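Local coordinates for Thiol:disulfide interchange protein DsbA (Pseudomonas aeruginosa, PDB 4ZL8) that probably introduces disulfide bonds into periplasmic proteins by passing on its own redox-active disulfide, as a member of the DsbA subfamily of the thioredoxin family, at residues 25-30 with 55-60; 33-38 with 93-98; 65-70 with 148-153; 156-161 with 181-186. The protein carries 1 engineered substitution. All blocks are in the same frame, centred on the assembly; numbering follows the deposited sequence.

Contact 1. Residues 25-30 with 55-60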
loop_
_atom_site.group_PDB
_atom_site.type_symbol
_atom_site.label_atom_id
_atom_site.label_comp_id
_atom_site.label_asym_id
_atom_site.label_seq_id
_atom_site.Cartn_x
_atom_site.Cartn_y
_atom_site.Cartn_z
ATOM N N GLY A 25 -10.611 10.666 11.216
ATOM C CA GLY A 25 -10.937 12.011 10.804
ATOM C C GLY A 25 -10.668 12.290 9.349
ATOM O O GLY A 25 -11.149 13.283 8.813
ATOM N N LYS A 26 -9.872 11.437 8.713
ATOM C CA LYS A 26 -9.654 11.514 7.280
ATOM C C LYS A 26 -10.243 10.321 6.584
ATOM O O LYS A 26 -10.338 9.231 7.153
ATOM C CB LYS A 26 -8.174 11.615 6.951
ATOM C CG LYS A 26 -7.573 12.922 7.435
ATOM C CD LYS A 26 -6.185 13.175 6.890
ATOM C CE LYS A 26 -5.732 14.573 7.267
ATOM N NZ LYS A 26 -4.363 14.835 6.752
ATOM N N ILE A 27 -10.638 10.538 5.337
ATOM C CA ILE A 27 -11.141 9.468 4.511
ATOM C C ILE A 27 -9.953 8.669 4.007
ATOM O O ILE A 27 -9.108 9.188 3.277
ATOM C CB ILE A 27 -11.963 10.004 3.342
ATOM C CG1 ILE A 27 -13.133 10.843 3.863
ATOM C CG2 ILE A 27 -12.428 8.857 2.457
ATOM C CD1 ILE A 27 -13.765 11.717 2.806
ATOM N N GLU A 28 -9.855 7.426 4.451
ATOM C CA GLU A 28 -8.700 6.609 4.107
ATOM C C GLU A 28 -8.791 6.014 2.697
ATOM O O GLU A 28 -9.855 5.595 2.263
ATOM C CB GLU A 28 -8.571 5.479 5.125
ATOM C CG GLU A 28 -7.174 4.874 5.181
ATOM C CD GLU A 28 -7.092 3.646 6.077
ATOM O OE1 GLU A 28 -8.019 2.813 6.028
ATOM O OE2 GLU A 28 -6.110 3.555 6.843
ATOM N N VAL A 29 -7.645 5.966 2.023
ATOM C CA VAL A 29 -7.520 5.190 0.793
ATOM C C VAL A 29 -6.294 4.312 0.936
ATOM O O VAL A 29 -5.188 4.827 1.082
ATOM C CB VAL A 29 -7.344 6.081 -0.437
ATOM C CG1 VAL A 29 -7.191 5.228 -1.688
ATOM C CG2 VAL A 29 -8.526 7.046 -0.579
ATOM N N VAL A 30 -6.493 2.999 0.946
ATOM C CA VAL A 30 -5.394 2.040 1.064
ATOM C C VAL A 30 -5.183 1.310 -0.252
ATOM O O VAL A 30 -6.138 0.799 -0.834
ATOM C CB VAL A 30 -5.730 0.990 2.136
ATOM C CG1 VAL A 30 -4.620 -0.062 2.210
ATOM C CG2 VAL A 30 -5.935 1.631 3.498
ATOM N N PRO A 55 -7.244 15.661 -1.845
ATOM C CA PRO A 55 -7.506 16.820 -0.988
ATOM C C PRO A 55 -7.152 16.554 0.474
ATOM O O PRO A 55 -6.767 15.459 0.851
ATOM C CB PRO A 55 -9.014 17.047 -1.155
ATOM C CG PRO A 55 -9.545 15.734 -1.499
ATOM C CD PRO A 55 -8.497 15.041 -2.314
ATOM N N ALA A 56 -7.303 17.593 1.276
ATOM C CA ALA A 56 -6.736 17.631 2.618
ATOM C C ALA A 56 -7.440 16.691 3.584
ATOM O O ALA A 56 -6.873 16.374 4.628
ATOM C CB ALA A 56 -6.748 19.028 3.163
ATOM N N ASP A 57 -8.646 16.223 3.261
ATOM C CA ASP A 57 -9.363 15.323 4.154
ATOM C C ASP A 57 -9.227 13.866 3.761
ATOM O O ASP A 57 -9.924 13.026 4.310
ATOM C CB ASP A 57 -10.852 15.698 4.264
ATOM C CG ASP A 57 -11.602 15.616 2.933
ATOM O OD1 ASP A 57 -10.953 15.619 1.872
ATOM O OD2 ASP A 57 -12.857 15.604 2.963
ATOM N N VAL A 58 -8.325 13.563 2.825
ATOM C CA VAL A 58 -8.089 12.189 2.406
ATOM C C VAL A 58 -6.682 11.783 2.854
ATOM O O VAL A 58 -5.746 12.555 2.759
ATOM C CB VAL A 58 -8.218 12.071 0.886
ATOM C CG1 VAL A 58 -7.840 10.679 0.415
ATOM C CG2 VAL A 58 -9.637 12.425 0.459
ATOM N N HIS A 59 -6.560 10.554 3.343
ATOM C CA HIS A 59 -5.264 9.985 3.726
ATOM C C HIS A 59 -4.986 8.730 2.904
ATOM O O HIS A 59 -5.615 7.693 3.105
ATOM C CB HIS A 59 -5.296 9.646 5.213
ATOM C CG HIS A 59 -4.098 8.913 5.719
ATOM N ND1 HIS A 59 -2.806 9.357 5.530
ATOM C CD2 HIS A 59 -4.008 7.792 6.464
ATOM C CE1 HIS A 59 -1.967 8.510 6.106
ATOM N NE2 HIS A 59 -2.674 7.562 6.691
ATOM N N PHE A 60 -4.068 8.858 1.957
ATOM C CA PHE A 60 -3.661 7.751 1.112
ATOM C C PHE A 60 -2.496 7.033 1.760
ATOM O O PHE A 60 -1.518 7.655 2.183
ATOM C CB PHE A 60 -3.235 8.252 -0.267
ATOM C CG PHE A 60 -2.676 7.173 -1.141
ATOM C CD1 PHE A 60 -3.504 6.288 -1.781
ATOM C CD2 PHE A 60 -1.314 7.042 -1.287
ATOM C CE1 PHE A 60 -2.972 5.275 -2.570
ATOM C CE2 PHE A 60 -0.782 6.041 -2.061
ATOM C CZ PHE A 60 -1.601 5.165 -2.687
HETATM O O HOH W 1 -4.558 17.494 5.750
#

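Contact 2. Residues 33-38 with 93-98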
loop_
_atom_site.group_PDB
_atom_site.type_symbol
_atom_site.label_atom_id
_atom_site.label_comp_id
_atom_site.label_asym_id
_atom_site.label_seq_id
_atom_site.Cartn_x
_atom_site.Cartn_y
_atom_site.Cartn_z
ATOM N N PHE A 33 -0.422 -3.806 -1.670
ATOM C CA PHE A 33 0.509 -4.032 -2.773
ATOM C C PHE A 33 1.641 -4.941 -2.300
ATOM O O PHE A 33 1.788 -5.229 -1.125
ATOM C CB PHE A 33 1.081 -2.693 -3.276
ATOM C CG PHE A 33 2.232 -2.212 -2.473
ATOM C CD1 PHE A 33 2.055 -1.793 -1.162
ATOM C CD2 PHE A 33 3.504 -2.177 -3.007
ATOM C CE1 PHE A 33 3.126 -1.392 -0.414
ATOM C CE2 PHE A 33 4.576 -1.777 -2.245
ATOM C CZ PHE A 33 4.379 -1.365 -0.966
ATOM N N TRP A 34 2.456 -5.375 -3.250
ATOM C CA TRP A 34 3.743 -5.985 -2.982
ATOM C C TRP A 34 4.707 -5.363 -3.988
ATOM O O TRP A 34 4.405 -5.266 -5.173
ATOM C CB TRP A 34 3.648 -7.520 -3.131
ATOM C CG TRP A 34 4.939 -8.261 -3.255
ATOM C CD1 TRP A 34 6.088 -8.060 -2.543
ATOM C CD2 TRP A 34 5.217 -9.321 -4.184
ATOM N NE1 TRP A 34 7.058 -8.935 -2.972
ATOM C CE2 TRP A 34 6.551 -9.714 -3.978
ATOM C CE3 TRP A 34 4.463 -9.982 -5.157
ATOM C CZ2 TRP A 34 7.152 -10.725 -4.710
ATOM C CZ3 TRP A 34 5.072 -10.993 -5.900
ATOM C CH2 TRP A 34 6.399 -11.350 -5.667
ATOM N N TYR A 35 5.886 -4.973 -3.536
ATOM C CA TYR A 35 6.884 -4.405 -4.439
ATOM C C TYR A 35 7.208 -5.305 -5.635
ATOM O O TYR A 35 7.545 -4.795 -6.706
ATOM C CB TYR A 35 8.186 -4.124 -3.713
ATOM C CG TYR A 35 8.275 -2.895 -2.832
ATOM C CD1 TYR A 35 8.037 -1.615 -3.324
ATOM C CD2 TYR A 35 8.745 -3.001 -1.537
ATOM C CE1 TYR A 35 8.198 -0.499 -2.523
ATOM C CE2 TYR A 35 8.909 -1.904 -0.734
ATOM C CZ TYR A 35 8.660 -0.653 -1.226
ATOM O OH TYR A 35 8.868 0.405 -0.374
ATOM N N GLY A 36 7.145 -6.626 -5.462
ATOM C CA GLY A 36 7.496 -7.559 -6.515
ATOM C C GLY A 36 6.363 -7.916 -7.472
ATOM O O GLY A 36 6.568 -8.689 -8.393
ATOM N N CYS A 37 5.183 -7.347 -7.238
ATOM C CA CYS A 37 3.978 -7.659 -7.983
ATOM C C CYS A 37 3.983 -6.894 -9.307
ATOM O O CYS A 37 3.967 -5.673 -9.314
ATOM C CB CYS A 37 2.776 -7.316 -7.086
ATOM S SG CYS A 37 1.222 -6.840 -7.852
ATOM N N PRO A 38 4.023 -7.614 -10.445
ATOM C CA PRO A 38 4.124 -6.868 -11.710
ATOM C C PRO A 38 2.896 -5.991 -12.032
ATOM O O PRO A 38 3.079 -4.931 -12.630
ATOM C CB PRO A 38 4.317 -7.956 -12.770
ATOM C CG PRO A 38 4.469 -9.198 -12.079
ATOM C CD PRO A 38 4.193 -9.058 -10.630
ATOM N N ALA A 93 12.477 4.037 -6.922
ATOM C CA ALA A 93 13.735 3.316 -7.089
ATOM C C ALA A 93 13.637 1.848 -6.678
ATOM O O ALA A 93 14.265 0.995 -7.311
ATOM C CB ALA A 93 14.853 4.014 -6.309
ATOM N N VAL A 94 12.870 1.556 -5.637
ATOM C CA VAL A 94 12.718 0.172 -5.200
ATOM C C VAL A 94 11.956 -0.605 -6.262
ATOM O O VAL A 94 12.378 -1.680 -6.669
ATOM C CB VAL A 94 12.023 0.073 -3.828
ATOM C CG1 VAL A 94 11.661 -1.367 -3.501
ATOM C CG2 VAL A 94 12.913 0.657 -2.730
ATOM N N PHE A 95 10.854 -0.053 -6.747
ATOM C CA PHE A 95 10.127 -0.688 -7.835
ATOM C C PHE A 95 11.031 -0.894 -9.051
ATOM O O PHE A 95 10.978 -1.959 -9.698
ATOM C CB PHE A 95 8.896 0.133 -8.234
ATOM C CG PHE A 95 7.609 -0.314 -7.582
ATOM C CD1 PHE A 95 7.064 -1.555 -7.874
ATOM C CD2 PHE A 95 6.924 0.516 -6.705
ATOM C CE1 PHE A 95 5.885 -1.971 -7.308
ATOM C CE2 PHE A 95 5.738 0.095 -6.136
ATOM C CZ PHE A 95 5.216 -1.132 -6.439
ATOM N N GLU A 96 11.831 0.105 -9.410
ATOM C CA GLU A 96 12.653 -0.000 -10.603
ATOM C C GLU A 96 13.759 -1.053 -10.398
ATOM O O GLU A 96 14.082 -1.811 -11.325
ATOM C CB GLU A 96 13.241 1.366 -10.990
ATOM C CG GLU A 96 13.601 1.489 -12.464
ATOM C CD GLU A 96 12.387 1.648 -13.404
ATOM O OE1 GLU A 96 11.204 1.558 -12.968
ATOM O OE2 GLU A 96 12.625 1.862 -14.610
ATOM N N ALA A 97 14.320 -1.108 -9.196
ATOM C CA ALA A 97 15.378 -2.092 -8.912
ATOM C C ALA A 97 14.861 -3.521 -9.129
ATOM O O ALA A 97 15.519 -4.357 -9.735
ATOM C CB ALA A 97 15.876 -1.934 -7.497
ATOM N N ILE A 98 13.668 -3.771 -8.625
ATOM C CA ILE A 98 13.095 -5.112 -8.663
ATOM C C ILE A 98 12.633 -5.485 -10.059
ATOM O O ILE A 98 12.883 -6.587 -10.511
ATOM C CB ILE A 98 11.960 -5.216 -7.655
ATOM C CG1 ILE A 98 12.536 -5.207 -6.240
ATOM C CG2 ILE A 98 11.116 -6.476 -7.880
ATOM C CD1 ILE A 98 11.515 -5.003 -5.119
#

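Contact 3. Residues 65-70 with 148-153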
loop_
_atom_site.group_PDB
_atom_site.type_symbol
_atom_site.label_atom_id
_atom_site.label_comp_id
_atom_site.label_asym_id
_atom_site.label_seq_id
_atom_site.Cartn_x
_atom_site.Cartn_y
_atom_site.Cartn_z
ATOM N N ALA A 65 1.069 -6.339 1.461
ATOM C CA ALA A 65 0.378 -7.604 1.668
ATOM C C ALA A 65 1.426 -8.605 2.128
ATOM O O ALA A 65 2.395 -8.894 1.417
ATOM C CB ALA A 65 -0.298 -8.058 0.393
ATOM N N LEU A 66 1.259 -9.085 3.356
ATOM C CA LEU A 66 2.225 -9.976 3.984
ATOM C C LEU A 66 1.717 -11.406 3.857
ATOM O O LEU A 66 1.278 -12.023 4.843
ATOM C CB LEU A 66 2.443 -9.579 5.447
ATOM C CG LEU A 66 2.851 -8.121 5.633
ATOM C CD1 LEU A 66 2.907 -7.794 7.118
ATOM C CD2 LEU A 66 4.178 -7.811 4.964
ATOM N N PHE A 67 1.803 -11.922 2.640
ATOM C CA PHE A 67 1.191 -13.198 2.273
ATOM C C PHE A 67 2.219 -14.321 2.251
ATOM O O PHE A 67 2.009 -15.361 1.614
ATOM C CB PHE A 67 0.505 -13.073 0.914
ATOM C CG PHE A 67 -0.738 -12.226 0.941
ATOM C CD1 PHE A 67 -1.185 -11.670 2.134
ATOM C CD2 PHE A 67 -1.462 -11.986 -0.213
ATOM C CE1 PHE A 67 -2.322 -10.897 2.174
ATOM C CE2 PHE A 67 -2.606 -11.205 -0.171
ATOM C CZ PHE A 67 -3.033 -10.666 1.019
ATOM N N GLY A 68 3.332 -14.107 2.932
ATOM C CA GLY A 68 4.344 -15.135 3.081
ATOM C C GLY A 68 5.612 -14.938 2.270
ATOM O O GLY A 68 5.633 -14.276 1.241
ATOM N N GLY A 69 6.690 -15.552 2.741
ATOM C CA GLY A 69 7.940 -15.592 1.993
ATOM C C GLY A 69 8.459 -14.228 1.608
ATOM O O GLY A 69 8.525 -13.316 2.427
ATOM N N ILE A 70 8.810 -14.063 0.341
ATOM C CA ILE A 70 9.386 -12.837 -0.130
ATOM C C ILE A 70 8.418 -11.650 0.011
ATOM O O ILE A 70 8.848 -10.498 0.104
ATOM C CB ILE A 70 9.869 -12.995 -1.601
ATOM C CG1 ILE A 70 10.713 -11.799 -2.024
ATOM C CG2 ILE A 70 8.701 -13.178 -2.552
ATOM C CD1 ILE A 70 12.005 -11.686 -1.271
ATOM N N TYR A 148 -9.678 -6.899 5.906
ATOM C CA TYR A 148 -10.173 -6.477 4.600
ATOM C C TYR A 148 -10.557 -7.675 3.732
ATOM O O TYR A 148 -11.161 -7.482 2.668
ATOM C CB TYR A 148 -9.113 -5.665 3.851
ATOM C CG TYR A 148 -8.635 -4.383 4.485
ATOM C CD1 TYR A 148 -9.477 -3.536 5.180
ATOM C CD2 TYR A 148 -7.302 -4.015 4.367
ATOM C CE1 TYR A 148 -8.996 -2.364 5.760
ATOM C CE2 TYR A 148 -6.828 -2.855 4.928
ATOM C CZ TYR A 148 -7.681 -2.027 5.614
ATOM O OH TYR A 148 -7.189 -0.874 6.174
ATOM N N GLN A 149 -10.183 -8.876 4.187
ATOM C CA GLN A 149 -10.372 -10.127 3.437
ATOM C C GLN A 149 -9.796 -10.024 2.022
ATOM O O GLN A 149 -10.404 -10.430 1.026
ATOM C CB GLN A 149 -11.838 -10.510 3.432
ATOM C CG GLN A 149 -12.340 -10.862 4.836
ATOM C CD GLN A 149 -13.829 -11.151 4.870
ATOM O OE1 GLN A 149 -14.639 -10.238 4.858
ATOM N NE2 GLN A 149 -14.185 -12.417 4.866
ATOM N N VAL A 150 -8.590 -9.490 1.945
ATOM C CA VAL A 150 -7.923 -9.297 0.678
ATOM C C VAL A 150 -7.120 -10.548 0.369
ATOM O O VAL A 150 -6.441 -11.070 1.249
ATOM C CB VAL A 150 -7.003 -8.079 0.776
ATOM C CG1 VAL A 150 -6.044 -8.016 -0.408
ATOM C CG2 VAL A 150 -7.827 -6.809 0.846
ATOM N N THR A 151 -7.199 -11.021 -0.875
ATOM C CA THR A 151 -6.525 -12.267 -1.248
ATOM C C THR A 151 -5.600 -12.097 -2.442
ATOM O O THR A 151 -5.122 -13.081 -3.019
ATOM C CB THR A 151 -7.520 -13.413 -1.533
ATOM O OG1 THR A 151 -8.453 -13.009 -2.531
ATOM C CG2 THR A 151 -8.266 -13.814 -0.255
ATOM N N GLY A 152 -5.336 -10.864 -2.817
ATOM C CA GLY A 152 -4.349 -10.580 -3.831
ATOM C C GLY A 152 -4.194 -9.089 -3.996
ATOM O O GLY A 152 -4.904 -8.293 -3.349
ATOM N N VAL A 153 -3.262 -8.704 -4.859
ATOM C CA VAL A 153 -2.873 -7.314 -5.041
ATOM C C VAL A 153 -2.693 -7.023 -6.531
ATOM O O VAL A 153 -2.496 -7.966 -7.318
ATOM C CB VAL A 153 -1.572 -6.999 -4.273
ATOM C CG1 VAL A 153 -1.819 -7.099 -2.765
ATOM C CG2 VAL A 153 -0.431 -7.896 -4.689
#

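Contact 4. Residues 156-161 with 181-186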
loop_
_atom_site.group_PDB
_atom_site.type_symbol
_atom_site.label_atom_id
_atom_site.label_comp_id
_atom_site.label_asym_id
_atom_site.label_seq_id
_atom_site.Cartn_x
_atom_site.Cartn_y
_atom_site.Cartn_z
ATOM N N MET A 156 -7.629 -2.092 -3.616
ATOM C CA MET A 156 -7.923 -0.827 -2.957
ATOM C C MET A 156 -8.984 -1.036 -1.880
ATOM O O MET A 156 -9.919 -1.826 -2.050
ATOM C CB MET A 156 -8.507 0.161 -3.960
ATOM C CG MET A 156 -7.665 0.411 -5.190
ATOM S SD MET A 156 -6.017 1.052 -4.828
ATOM C CE MET A 156 -6.379 2.532 -3.937
ATOM N N VAL A 157 -8.831 -0.306 -0.774
ATOM C CA VAL A 157 -9.873 -0.223 0.247
ATOM C C VAL A 157 -10.071 1.236 0.617
ATOM O O VAL A 157 -9.120 1.934 0.980
ATOM C CB VAL A 157 -9.570 -1.059 1.529
ATOM C CG1 VAL A 157 -10.720 -0.934 2.522
ATOM C CG2 VAL A 157 -9.310 -2.516 1.183
ATOM N N VAL A 158 -11.312 1.696 0.498
ATOM C CA VAL A 158 -11.663 3.059 0.873
ATOM C C VAL A 158 -12.411 3.099 2.191
ATOM O O VAL A 158 -13.419 2.383 2.384
ATOM C CB VAL A 158 -12.465 3.762 -0.235
ATOM C CG1 VAL A 158 -13.021 5.092 0.222
ATOM C CG2 VAL A 158 -11.567 3.988 -1.443
ATOM N N ASN A 159 -11.875 3.934 3.082
ATOM C CA ASN A 159 -12.403 4.229 4.412
ATOM C C ASN A 159 -12.753 3.008 5.254
ATOM O O ASN A 159 -13.671 3.028 6.067
ATOM C CB ASN A 159 -13.589 5.197 4.349
ATOM C CG ASN A 159 -13.485 6.289 5.372
ATOM O OD1 ASN A 159 -12.393 6.604 5.848
ATOM N ND2 ASN A 159 -14.627 6.863 5.737
ATOM N N GLY A 160 -11.969 1.952 5.079
ATOM C CA GLY A 160 -12.152 0.730 5.847
ATOM C C GLY A 160 -13.431 -0.017 5.499
ATOM O O GLY A 160 -13.828 -0.931 6.205
ATOM N N LYS A 161 -14.068 0.385 4.399
ATOM C CA LYS A 161 -15.445 -0.011 4.116
ATOM C C LYS A 161 -15.658 -0.635 2.739
ATOM O O LYS A 161 -16.585 -1.429 2.587
ATOM C CB LYS A 161 -16.376 1.223 4.220
ATOM C CG LYS A 161 -16.661 1.674 5.634
ATOM C CD LYS A 161 -17.519 2.936 5.633
ATOM C CE LYS A 161 -17.450 3.641 6.975
ATOM N NZ LYS A 161 -18.058 4.997 6.960
ATOM N N TYR A 181 -15.317 8.387 -6.449
ATOM C CA TYR A 181 -16.743 8.255 -6.156
ATOM C C TYR A 181 -16.974 7.859 -4.699
ATOM O O TYR A 181 -17.810 8.444 -4.004
ATOM C CB TYR A 181 -17.329 7.220 -7.110
ATOM C CG TYR A 181 -18.745 6.791 -6.870
ATOM C CD1 TYR A 181 -19.805 7.414 -7.523
ATOM C CD2 TYR A 181 -19.020 5.717 -6.037
ATOM C CE1 TYR A 181 -21.101 6.979 -7.338
ATOM C CE2 TYR A 181 -20.299 5.275 -5.844
ATOM C CZ TYR A 181 -21.337 5.898 -6.491
ATOM O OH TYR A 181 -22.623 5.434 -6.306
ATOM N N LEU A 182 -16.216 6.875 -4.227
ATOM C CA LEU A 182 -16.383 6.383 -2.865
ATOM C C LEU A 182 -15.883 7.391 -1.835
ATOM O O LEU A 182 -16.443 7.521 -0.738
ATOM C CB LEU A 182 -15.716 5.013 -2.710
ATOM C CG LEU A 182 -16.414 3.951 -3.555
ATOM C CD1 LEU A 182 -15.516 2.694 -3.587
ATOM C CD2 LEU A 182 -17.803 3.611 -3.079
ATOM N N ILE A 183 -14.848 8.135 -2.183
ATOM C CA ILE A 183 -14.405 9.238 -1.342
ATOM C C ILE A 183 -15.524 10.271 -1.195
ATOM O O ILE A 183 -15.825 10.709 -0.072
ATOM C CB ILE A 183 -13.123 9.906 -1.882
ATOM C CG1 ILE A 183 -11.915 8.962 -1.743
ATOM C CG2 ILE A 183 -12.851 11.210 -1.165
ATOM C CD1 ILE A 183 -10.759 9.363 -2.595
ATOM N N GLU A 184 -16.176 10.655 -2.289
ATOM C CA GLU A 184 -17.300 11.581 -2.195
ATOM C C GLU A 184 -18.444 11.013 -1.351
ATOM O O GLU A 184 -19.082 11.734 -0.598
ATOM C CB GLU A 184 -17.816 11.965 -3.586
ATOM C CG GLU A 184 -16.824 12.776 -4.430
ATOM C CD GLU A 184 -16.570 14.178 -3.947
ATOM O OE1 GLU A 184 -17.256 14.689 -3.032
ATOM O OE2 GLU A 184 -15.637 14.795 -4.498
ATOM N N LYS A 185 -18.691 9.723 -1.471
ATOM C CA LYS A 185 -19.738 9.065 -0.696
ATOM C C LYS A 185 -19.452 9.260 0.797
ATOM O O LYS A 185 -20.347 9.615 1.583
ATOM C CB LYS A 185 -19.787 7.582 -1.071
ATOM C CG LYS A 185 -20.854 6.788 -0.340
ATOM C CD LYS A 185 -20.906 5.353 -0.856
ATOM C CE LYS A 185 -21.924 4.475 -0.125
ATOM N NZ LYS A 185 -23.334 4.798 -0.465
ATOM N N GLU A 186 -18.200 9.034 1.174
ATOM C CA GLU A 186 -17.831 9.124 2.567
ATOM C C GLU A 186 -17.803 10.584 3.037
ATOM O O GLU A 186 -18.143 10.866 4.186
ATOM C CB GLU A 186 -16.490 8.439 2.792
ATOM C CG GLU A 186 -16.535 6.934 2.638
ATOM C CD GLU A 186 -17.501 6.326 3.600
ATOM O OE1 GLU A 186 -18.614 5.960 3.195
ATOM O OE2 GLU A 186 -17.163 6.275 4.795
#

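Contact 1. Residues 25-30 with 55-60
Ile27 N donates to Asp57 O (2.8 Å), His59 N to Ile27 O (2.9 Å) and Val29 N to His59 O (2.9 Å), so the two backbones interlock in parallel. Ile27 pairs with Val58, Glu28 with His59 and Val29 with Phe60. On the face carrying the apolar residues, Val29 reaches both of its neighbours: CG2 meets Val58 CG1 at 3.8 Å, while CG1 lies in the plane of the Phe60 ring, at its edge, 3.8 Å from CD1. These are the first and third elements of the beta-alpha-beta unit of the thioredoxin fold, with helix 38-52 as the crossover between strands 27-33 and 58-64. Ahead of the pairing, Lys26 sets CG beside its backbone N (chi1 -66°) and runs out extended, crossing the base of His59 at about a right angle. Lys26 CE comes within 3.4 Å of Ala56 O, and one water, 2.8 Å from Lys26 NZ, donates to that same carbonyl. The type I turn from Pro55 to Val58, closed by Val58 N to Pro55 O, presents the Ala56 and Asp57 carbonyls. Asp57 OD2 is salt-bridged to Arg187 of helix 172-188, whose Ile183 packs on Val29 and Val58; Glu28 OE2 bonds Ser22 OG.

Contact 2. Residues 33-38 with 93-98
The turn leading into the helix that starts with the CxxC motif rests on helix 87-99 through Tyr35, whose ring meets Val94 and Phe95 and whose CB meets Ile98. Val94 CG1 sits 3.5 Å from the centroid of the Tyr35 ring and only 7° off its normal, a CH-pi contact that directs a methyl straight at the ring centre. The opposite face of the tyrosine is occupied by Phe33 CE2, placed toward the rim, so the phenol is sandwiched. Its edge in turn addresses the face of Phe95 in a T-shaped pair, with centroids 5.5 Å apart and planes at 78°. Tyr35 CD1 is the leading atom, 4.0 Å from Phe95 CE2. With CG beside its backbone N (chi1 -77°), the tyrosine places its ring between Val94 and Phe33; Tyr35 CB separately meets Ile98 CD1 at 3.7 Å.

In DsbA proteins a helical domain is inserted into the thioredoxin fold, and here it meets the predicted redox site: the type I turn from Trp34 to Cys37 delivers Cys37 to the N-cap of helix 38-52, where it is disulfide-bonded to Cys40. Phe95 CE1 packs 3.3 Å from Tyr35 O; that oxygen is hydrogen-bonded to His99 NE2. Further along the same residue, Tyr35 OH is hydrogen-bonded to Glu87. Ile98 CG2 lies 4.0 Å from Gly36 CA, next to the cysteine.

Contact 3. Residues 65-70 with 148-153
Phe67 turns its CG beside the backbone N (chi1 -71°), which sends the ring across to the chain at Val150-Gly152, and Val153 does likewise with CG1 (chi1 -66°), bringing that methyl to Ala65. The phenyl ring reaches the opposite loop with its far carbons: Phe67 CZ comes within 3.4 Å of Val150 O, and Phe67 CE2 is 3.9 Å from Thr151 C. Gly152 N stands at the edge of the ring near its plane, 3.8 Å from Phe67 CE2. The aromatic group therefore meets peptide backbone more than side chains; Val150 CG1, 4.3 Å from Phe67 CZ, is a looser neighbour. One ring face is taken within its own segment by Ala65 CB, 3.7 Å above the plane and over the centre. Ala65 CB also meets Val153 CG1 at 3.6 Å, so Ala65 fills the corner between phenylalanine and valine.

Residues 148-153 leave helix 132-148 through a Schellman motif, with Gln149 at positive phi, and lead to the cis-proline loop that faces the active-site cysteines in thioredoxin-fold enzymes; Val153 indeed touches Cys37. The backbone amides of Thr151 and Val153 each bond a glycerol oxygen, the glycerol probably coming from the crystallisation liquor. In related enzymes the backbone of the residue before the cis-proline pairs with bound substrate, so a polar ligand at Val153 N is consistent with such a groove. On the other side, residues 65-70 run from strand 58-64 to helix 70-84, whose Trp71 packs on Ala65 and Val153 and meets the Phe67 ring with planes about 20° apart.

Contact 4. Residues 156-161 with 181-186
Glu186 OE2 is gripped by two donors from the turn after strand 155-158. Asn159 ND2 approaches Glu186 OE2 at 2.8 Å with an almost straight N-H...O angle of 169°, and Lys161 NZ makes a salt bridge to it at 2.7 Å. The two use different lone pairs of the one oxygen: the amide takes the anti pair, away from OE1, and the ammonium takes the syn pair. The carboxylate oxygen lies in the amide plane of Asn159, although the planes of the two groups are 63° apart. A bend at chi2 (-59°) brings the glutamate's carboxylate to the two donors, whereas Lys161 comes to it as an extended chain, its CD 3.5 Å from Glu186 OE2.

A turn of helix earlier the contact becomes apolar. Val158 points CG1 at the helix and meets Leu182 CB at 4.0 Å; Ile183 CG1 is more distant, at 4.5 Å from Val158 CG1. Helix 172-188 thus lies against the sheet of the thioredoxin fold at the end of strand 155-158, with Phe164 of the neighbouring strand touching both Val158 and Leu182.

Both the carboxylate and the amide have further ties: Glu186 OE1 bonds Tyr162 OH, and Asn159 OD1 accepts from Glu28 N, which probably helps to set the amide so that ND2 faces the helix. The turn itself is closed by Lys161 N to Val158 O at 2.9 Å. With a lysine and an amide both donating to a buried carboxylate, Glu186 is probably kept ionised, its charge balanced chiefly by Lys161.

In the fold
Contacts 1 and 4 lie on the same side of the chain's centre, about 9 Å apart between centres, and share the sheet: Glu28 O and Asn159 N, 2.7 Å apart, join them across neighbouring strands. Contact 1 is held by strand hydrogen bonds and is partly buried; contact 4, the buried one, sets a salt bridge beside apolar packing. Contacts 2 and 3 lie across the chain's centre from contact 1, around the predicted redox disulfide, where contact 2 sets a loop against a helix and contact 3 sets loop against loop, and rings and methyls replace polar bonds. They meet where Trp34 CZ2 packs 3.6 Å from Ile70 CG2, and Phe33 reaches Ala65 through the backbone. Contact 3 is the smallest, with Phe67 and Thr151 exposed.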